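Local structure of putative polyphosphate kinase 2 family protein (Arthrobacter aurescens, 3RHF) at residues D120-W123 against R124-K127; L186-S189 against K190-K194; W208-R212 against G213-E217. The protein probably acts as a polyphosphate kinase of the PPK2 family, moving phosphate between polyphosphate and nucleotides on a P-loop-type alpha/beta/alpha fold. All coordinates share one frame; numbering follows the deposited sequence.

Interaction 1 of 3, residues D120-W123 against R124-K127; sequences DFLW and RIEK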
# COMPACT_ATOMS: atom_id res chain seq x y z
N ASP A 120 -0.92 -18.75 -22.28
CA ASP A 120 -1.96 -19.38 -21.51
C ASP A 120 -2.43 -18.40 -20.43
O ASP A 120 -1.67 -17.56 -20.00
CB ASP A 120 -1.43 -20.63 -20.84
CG ASP A 120 -2.46 -21.26 -19.98
OD1 ASP A 120 -3.42 -21.79 -20.59
OD2 ASP A 120 -2.35 -21.20 -18.73
N PHE A 121 -3.69 -18.52 -20.03
CA PHE A 121 -4.33 -17.48 -19.23
C PHE A 121 -3.74 -17.36 -17.84
O PHE A 121 -3.74 -16.28 -17.31
CB PHE A 121 -5.83 -17.69 -19.16
CG PHE A 121 -6.27 -18.75 -18.21
CD1 PHE A 121 -6.82 -18.42 -17.00
CD2 PHE A 121 -6.14 -20.09 -18.53
CE1 PHE A 121 -7.22 -19.43 -16.11
CE2 PHE A 121 -6.54 -21.08 -17.67
CZ PHE A 121 -7.09 -20.76 -16.46
N LEU A 122 -3.17 -18.44 -17.30
CA LEU A 122 -2.43 -18.40 -16.03
C LEU A 122 -1.02 -17.80 -16.05
O LEU A 122 -0.44 -17.56 -14.99
CB LEU A 122 -2.34 -19.78 -15.42
CG LEU A 122 -3.71 -20.37 -15.10
CD1 LEU A 122 -3.47 -21.80 -14.63
CD2 LEU A 122 -4.47 -19.51 -14.05
N TRP A 123 -0.45 -17.53 -17.20
CA TRP A 123 0.93 -17.09 -17.22
C TRP A 123 1.02 -15.78 -16.45
O TRP A 123 1.84 -15.64 -15.55
CB TRP A 123 1.42 -16.95 -18.64
CG TRP A 123 2.80 -16.38 -18.83
CD1 TRP A 123 3.98 -17.05 -18.72
CD2 TRP A 123 3.13 -15.05 -19.24
NE1 TRP A 123 5.04 -16.19 -18.98
CE2 TRP A 123 4.54 -14.96 -19.31
CE3 TRP A 123 2.38 -13.91 -19.54
CZ2 TRP A 123 5.20 -13.82 -19.70
CZ3 TRP A 123 3.04 -12.76 -19.91
CH2 TRP A 123 4.44 -12.72 -19.98
N ARG A 124 0.14 -14.82 -16.74
CA ARG A 124 0.24 -13.51 -16.09
C ARG A 124 -0.07 -13.55 -14.61
O ARG A 124 0.40 -12.71 -13.86
CB ARG A 124 -0.63 -12.49 -16.79
CG ARG A 124 -2.12 -12.76 -16.69
CD ARG A 124 -2.85 -11.63 -17.34
NE ARG A 124 -4.28 -11.60 -17.07
CZ ARG A 124 -5.00 -10.47 -17.08
NH1 ARG A 124 -4.43 -9.26 -17.31
NH2 ARG A 124 -6.29 -10.53 -16.81
N ILE A 125 -0.83 -14.55 -14.19
CA ILE A 125 -1.21 -14.68 -12.83
C ILE A 125 -0.08 -15.26 -11.98
O ILE A 125 0.19 -14.74 -10.87
CB ILE A 125 -2.44 -15.58 -12.65
CG1 ILE A 125 -3.57 -15.24 -13.64
CG2 ILE A 125 -2.98 -15.39 -11.20
CD1 ILE A 125 -4.16 -13.81 -13.47
N GLU A 126 0.54 -16.33 -12.49
CA GLU A 126 1.69 -16.98 -11.86
C GLU A 126 2.84 -16.02 -11.64
O GLU A 126 3.53 -16.13 -10.63
CB GLU A 126 2.26 -18.15 -12.69
CG GLU A 126 1.27 -19.28 -12.98
CD GLU A 126 1.81 -20.68 -12.62
OE1 GLU A 126 2.48 -20.82 -11.54
OE2 GLU A 126 1.54 -21.62 -13.42
N LYS A 127 3.05 -15.09 -12.57
CA LYS A 127 4.08 -14.12 -12.34
C LYS A 127 3.89 -13.39 -11.04
O LYS A 127 4.85 -12.99 -10.46
CB LYS A 127 4.13 -13.08 -13.43
CG LYS A 127 4.32 -13.65 -14.78
CD LYS A 127 5.16 -12.73 -15.69
CE LYS A 127 4.61 -11.31 -15.88
NZ LYS A 127 5.28 -10.72 -17.10
O HOH W 1 -1.59 -14.93 -19.35
O HOH W 2 -5.38 -13.98 -17.58
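Glu126 N donates to Leu122 O at 3.0 Å, almost straight at 176°, and Lys127 N to Trp123 O at 3.3 Å. These bonds belong to the first turn of the short helix 123-126, which is entered through a type I beta turn from Asp120 to Trp123. Asp120 suits the start of that turn because its carboxylate reaches forward as a cap: OD2 takes Leu122 N at 3.2 Å, met from above the carboxylate plane, while OD1 forms a salt bridge with Arg162. Two waters extend the network, one joining Asp120 O to Arg124 N, the other lying 2.7 Å from Arg124 NE and also reaching Phe121 O. Arginine suits position 124 because its long chain carries the guanidinium on to Lys110 O and Glu116. Glu126, bent at chi2, turns its carboxylate to Arg173.

The apolar contact between the segments is a single pair, Leu122 CD2 and Ile125 CG1 at 4.4 Å; both are buried branched aliphatics, Leu122 also resting on Phe170 of helix 157-176. With CG trans to its own nitrogen (chi1 174°), Trp123 carries its indole out from the side of the helix, where the bent Lys127 chain brings CD over one face near the rim and NZ stands 3.6 Å from CH2.

Interaction 2 of 3, residues L186-S189 against K190-K194; sequences LNIS and KDEQK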
# COMPACT_ATOMS: atom_id res chain seq x y z
N LEU A 186 -17.47 -10.81 -3.36
CA LEU A 186 -18.36 -9.81 -2.78
C LEU A 186 -19.67 -9.75 -3.56
O LEU A 186 -19.67 -9.36 -4.72
CB LEU A 186 -17.71 -8.41 -2.81
CG LEU A 186 -16.36 -8.27 -2.16
CD1 LEU A 186 -15.94 -6.86 -2.40
CD2 LEU A 186 -16.46 -8.63 -0.69
N ASN A 187 -20.77 -10.08 -2.91
CA ASN A 187 -22.04 -10.27 -3.58
C ASN A 187 -23.01 -9.09 -3.25
O ASN A 187 -23.43 -8.87 -2.10
CB ASN A 187 -22.58 -11.62 -3.14
CG ASN A 187 -23.85 -12.03 -3.82
OD1 ASN A 187 -23.99 -11.96 -5.05
ND2 ASN A 187 -24.77 -12.54 -3.04
N ILE A 188 -23.33 -8.31 -4.26
CA ILE A 188 -24.37 -7.30 -4.10
C ILE A 188 -25.52 -7.66 -4.99
O ILE A 188 -25.34 -8.37 -6.00
CB ILE A 188 -23.88 -5.87 -4.38
CG1 ILE A 188 -23.39 -5.71 -5.83
CG2 ILE A 188 -22.81 -5.49 -3.32
CD1 ILE A 188 -22.90 -4.31 -6.19
N SER A 189 -26.70 -7.20 -4.60
CA SER A 189 -27.92 -7.39 -5.39
C SER A 189 -27.90 -6.51 -6.63
O SER A 189 -27.27 -5.45 -6.63
CB SER A 189 -29.15 -7.08 -4.56
OG SER A 189 -29.23 -5.70 -4.32
N LYS A 190 -28.58 -6.95 -7.69
CA LYS A 190 -28.75 -6.10 -8.91
C LYS A 190 -29.28 -4.70 -8.59
O LYS A 190 -28.85 -3.72 -9.19
CB LYS A 190 -29.61 -6.78 -9.99
CG LYS A 190 -29.46 -6.18 -11.42
CD LYS A 190 -30.56 -6.66 -12.37
CE LYS A 190 -30.32 -6.22 -13.85
NZ LYS A 190 -31.28 -6.80 -14.88
N ASP A 191 -30.14 -4.56 -7.59
CA ASP A 191 -30.61 -3.21 -7.22
C ASP A 191 -29.60 -2.34 -6.50
O ASP A 191 -29.53 -1.13 -6.75
CB ASP A 191 -31.86 -3.30 -6.36
CG ASP A 191 -33.08 -3.66 -7.15
OD1 ASP A 191 -33.05 -3.44 -8.42
OD2 ASP A 191 -34.03 -4.18 -6.48
N GLU A 192 -28.84 -2.95 -5.59
CA GLU A 192 -27.70 -2.28 -4.95
C GLU A 192 -26.73 -1.69 -5.98
O GLU A 192 -26.26 -0.57 -5.79
CB GLU A 192 -26.95 -3.22 -4.00
CG GLU A 192 -25.97 -2.52 -3.06
CD GLU A 192 -26.60 -1.47 -2.14
OE1 GLU A 192 -27.77 -1.64 -1.72
OE2 GLU A 192 -25.92 -0.48 -1.83
N GLN A 193 -26.44 -2.42 -7.05
CA GLN A 193 -25.57 -1.88 -8.08
C GLN A 193 -26.18 -0.60 -8.68
O GLN A 193 -25.50 0.42 -8.87
CB GLN A 193 -25.36 -2.88 -9.19
CG GLN A 193 -24.04 -2.83 -9.78
CD GLN A 193 -24.02 -2.77 -11.28
OE1 GLN A 193 -24.92 -2.21 -11.88
NE2 GLN A 193 -22.92 -3.27 -11.90
N LYS A 194 -27.47 -0.68 -8.99
CA LYS A 194 -28.22 0.45 -9.53
C LYS A 194 -28.15 1.63 -8.57
O LYS A 194 -27.83 2.74 -8.97
CB LYS A 194 -29.67 0.06 -9.86
CG LYS A 194 -30.58 1.24 -10.15
CD LYS A 194 -31.70 0.94 -11.18
CE LYS A 194 -32.77 -0.03 -10.70
NZ LYS A 194 -33.89 -0.13 -11.73
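The backbone leaves strand 179-187 in extended form through Ile188 and Ser189, then coils directly into helix 190-202, where Gln193 N closes the first turn on Ser189 O at 3.2 Å. Ser189 is the N-cap. Its OG accepts from Glu192 N at 3.1 Å with an N-H...O angle of 164°, a bond made possible by a chi1 of 70°, which tucks the hydroxyl between the backbone nitrogen and the carbonyl carbon. Serine suits this place: it is short enough to fold back on the helix start and carries an oxygen able to accept. The same OG lies 3.4 Å from Glu192 CB, so the cap also packs against the methylene it faces.

Ile188 supplies the apolar half of the contact. Its CB meets Glu192 CB at 4.1 Å, and the Ile188 and Gln193 side chains cross at an angle, CD1 of Ile188 coming 4.0 Å from CG of Gln193. Trp221 of helix 221-235 touches both residues, extending the apolar contact. The polar ends turn elsewhere: Glu192 to Arg196 one turn on, Gln193 OE1 to Arg218.

This is the strand-to-helix link of an alpha/beta fold at the end of a parallel strand. Its chemistry divides the work: the serine hydroxyl supplies an acceptor to one of the first-turn amides, which have no preceding helical turn to bond to, while isoleucine and the aliphatic parts of Glu192 and Gln193 pack alongside the turn.

Interaction 3 of 3, residues W208-R212 against G213-E217; sequences WKYSR and GDLAE. With PO4 (phosphate ion), chain H.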
# COMPACT_ATOMS: atom_id res chain seq x y z
N TRP A 208 -15.98 11.38 -12.13
CA TRP A 208 -14.79 10.81 -12.78
C TRP A 208 -14.77 9.27 -12.79
O TRP A 208 -14.12 8.68 -13.64
CB TRP A 208 -13.50 11.33 -12.14
CG TRP A 208 -13.26 10.81 -10.80
CD1 TRP A 208 -13.71 11.34 -9.65
CD2 TRP A 208 -12.50 9.66 -10.44
NE1 TRP A 208 -13.30 10.60 -8.59
CE2 TRP A 208 -12.54 9.56 -9.05
CE3 TRP A 208 -11.81 8.69 -11.17
CZ2 TRP A 208 -11.92 8.53 -8.35
CZ3 TRP A 208 -11.18 7.66 -10.48
CH2 TRP A 208 -11.24 7.59 -9.08
N LYS A 209 -15.48 8.63 -11.87
CA LYS A 209 -15.48 7.17 -11.80
C LYS A 209 -16.56 6.52 -12.61
O LYS A 209 -16.53 5.32 -12.78
CB LYS A 209 -15.73 6.66 -10.37
CG LYS A 209 -14.66 6.90 -9.41
CD LYS A 209 -15.17 6.85 -7.93
CE LYS A 209 -14.63 5.63 -7.14
NZ LYS A 209 -14.71 5.89 -5.68
N TYR A 210 -17.58 7.26 -13.03
CA TYR A 210 -18.72 6.60 -13.66
C TYR A 210 -18.30 6.03 -15.02
O TYR A 210 -17.61 6.69 -15.78
CB TYR A 210 -19.93 7.52 -13.81
CG TYR A 210 -21.04 6.84 -14.58
CD1 TYR A 210 -21.99 6.08 -13.94
CD2 TYR A 210 -21.07 6.91 -15.96
CE1 TYR A 210 -22.96 5.42 -14.65
CE2 TYR A 210 -22.03 6.27 -16.67
CZ TYR A 210 -22.99 5.52 -16.02
OH TYR A 210 -23.99 4.90 -16.78
N SER A 211 -18.70 4.80 -15.30
CA SER A 211 -18.37 4.18 -16.58
C SER A 211 -19.62 3.64 -17.25
O SER A 211 -20.36 2.85 -16.64
CB SER A 211 -17.38 3.05 -16.38
OG SER A 211 -17.02 2.52 -17.65
N ARG A 212 -19.87 4.07 -18.48
CA ARG A 212 -20.99 3.55 -19.24
C ARG A 212 -20.90 2.02 -19.30
O ARG A 212 -21.94 1.35 -19.28
CB ARG A 212 -20.98 4.11 -20.66
CG ARG A 212 -21.84 3.30 -21.69
CD ARG A 212 -23.35 3.38 -21.41
NE ARG A 212 -23.87 4.73 -21.58
CZ ARG A 212 -24.09 5.34 -22.75
NH1 ARG A 212 -23.87 4.70 -23.89
NH2 ARG A 212 -24.55 6.59 -22.78
N GLY A 213 -19.68 1.49 -19.40
CA GLY A 213 -19.45 0.06 -19.39
C GLY A 213 -20.14 -0.71 -18.27
O GLY A 213 -20.50 -1.88 -18.45
N ASP A 214 -20.33 -0.07 -17.11
CA ASP A 214 -21.04 -0.72 -16.01
C ASP A 214 -22.53 -0.82 -16.27
O ASP A 214 -23.19 -1.74 -15.81
CB ASP A 214 -20.80 0.01 -14.67
CG ASP A 214 -19.37 -0.14 -14.15
OD1 ASP A 214 -18.75 -1.20 -14.37
OD2 ASP A 214 -18.88 0.79 -13.51
N LEU A 215 -23.08 0.15 -16.99
CA LEU A 215 -24.48 0.11 -17.35
C LEU A 215 -24.69 -0.99 -18.43
O LEU A 215 -25.57 -1.85 -18.29
CB LEU A 215 -24.96 1.49 -17.82
CG LEU A 215 -26.39 1.65 -18.32
CD1 LEU A 215 -27.37 1.11 -17.28
CD2 LEU A 215 -26.70 3.09 -18.64
N ALA A 216 -23.86 -0.95 -19.49
CA ALA A 216 -23.82 -2.02 -20.50
C ALA A 216 -24.01 -3.38 -19.86
O ALA A 216 -24.94 -4.10 -20.19
CB ALA A 216 -22.49 -1.98 -21.28
N GLU A 217 -23.17 -3.73 -18.91
CA GLU A 217 -23.12 -5.10 -18.41
C GLU A 217 -24.27 -5.47 -17.47
O GLU A 217 -24.44 -6.65 -17.20
CB GLU A 217 -21.76 -5.39 -17.74
CG GLU A 217 -20.52 -5.10 -18.63
CD GLU A 217 -19.93 -6.32 -19.37
OE1 GLU A 217 -20.65 -7.31 -19.66
OE2 GLU A 217 -18.72 -6.27 -19.67
P PO4 H . -17.69 4.56 -4.68
O1 PO4 H . -18.56 4.94 -5.88
O2 PO4 H . -16.85 5.78 -4.34
O3 PO4 H . -18.49 4.32 -3.41
O4 PO4 H . -16.90 3.29 -5.01
O HOH W 3 -19.42 3.32 -12.93
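The start of helix 212-218, reached by the loop that follows helix 190-202, is held by Ser211 at its N-cap. Two oxygens of this residue meet the helix. Its carbonyl O accepts from Asp214 N at 3.0 Å, the donor standing 55° out of the carbonyl plane, whereas OG makes only a weak capping bond with Gly213 N, 3.3 Å long and bent to 126°. Arg212 O is used twice, strongly by Ala216 N at 3.0 Å and weakly by Leu215 N. A water accepts from Ser211 N and donates to Asp214 OD2, tying the carboxylate back to the loop.

In this alpha/beta/alpha fold, assigned to the P-loop clan, the loop 208-212 and the helix start lie at the interface with the second subunit. Tyr210 suits this border, having a ring to pack and a hydroxyl to bond: its side chain crosses Leu215 at an angle, with Tyr210 OH 3.7 Å from Leu215 CB, and its OH is hydrogen-bonded to Glu282 of the second subunit. Arg212 NE forms a salt bridge with the same glutamate, and the Tyr210 side chain also touches Leu197 and Leu201 of helix 190-202. Lys209 reaches away from the helix to a phosphate ion, probably from the crystallisation liquor. Its chain bends at chi3 so that NZ lies 2.5 Å from phosphate O2, and Arg200 NE binds the same ion.

How the interactions relate
All three contacts are local and partly buried, each placed where the chain enters a helix, but their chemistry differs with place. Interaction 1 stands apart, its centre 30 Å and 27 Å from those of interactions 2 and 3, and is braced by helix 157-176 and several salt bridges within one chain. Interaction 2 springs from a strand of the parallel sheet and relies on Ile188 against the aliphatic parts of two polar residues, beside a firm serine cap. Interaction 3 is more exposed, has a weaker serine cap, leans on the second subunit and borders a bound phosphate ion. Interactions 2 and 3 hold consecutive helices and touch, Gln193 NE2 packing 4.2 Å from Asp214 O.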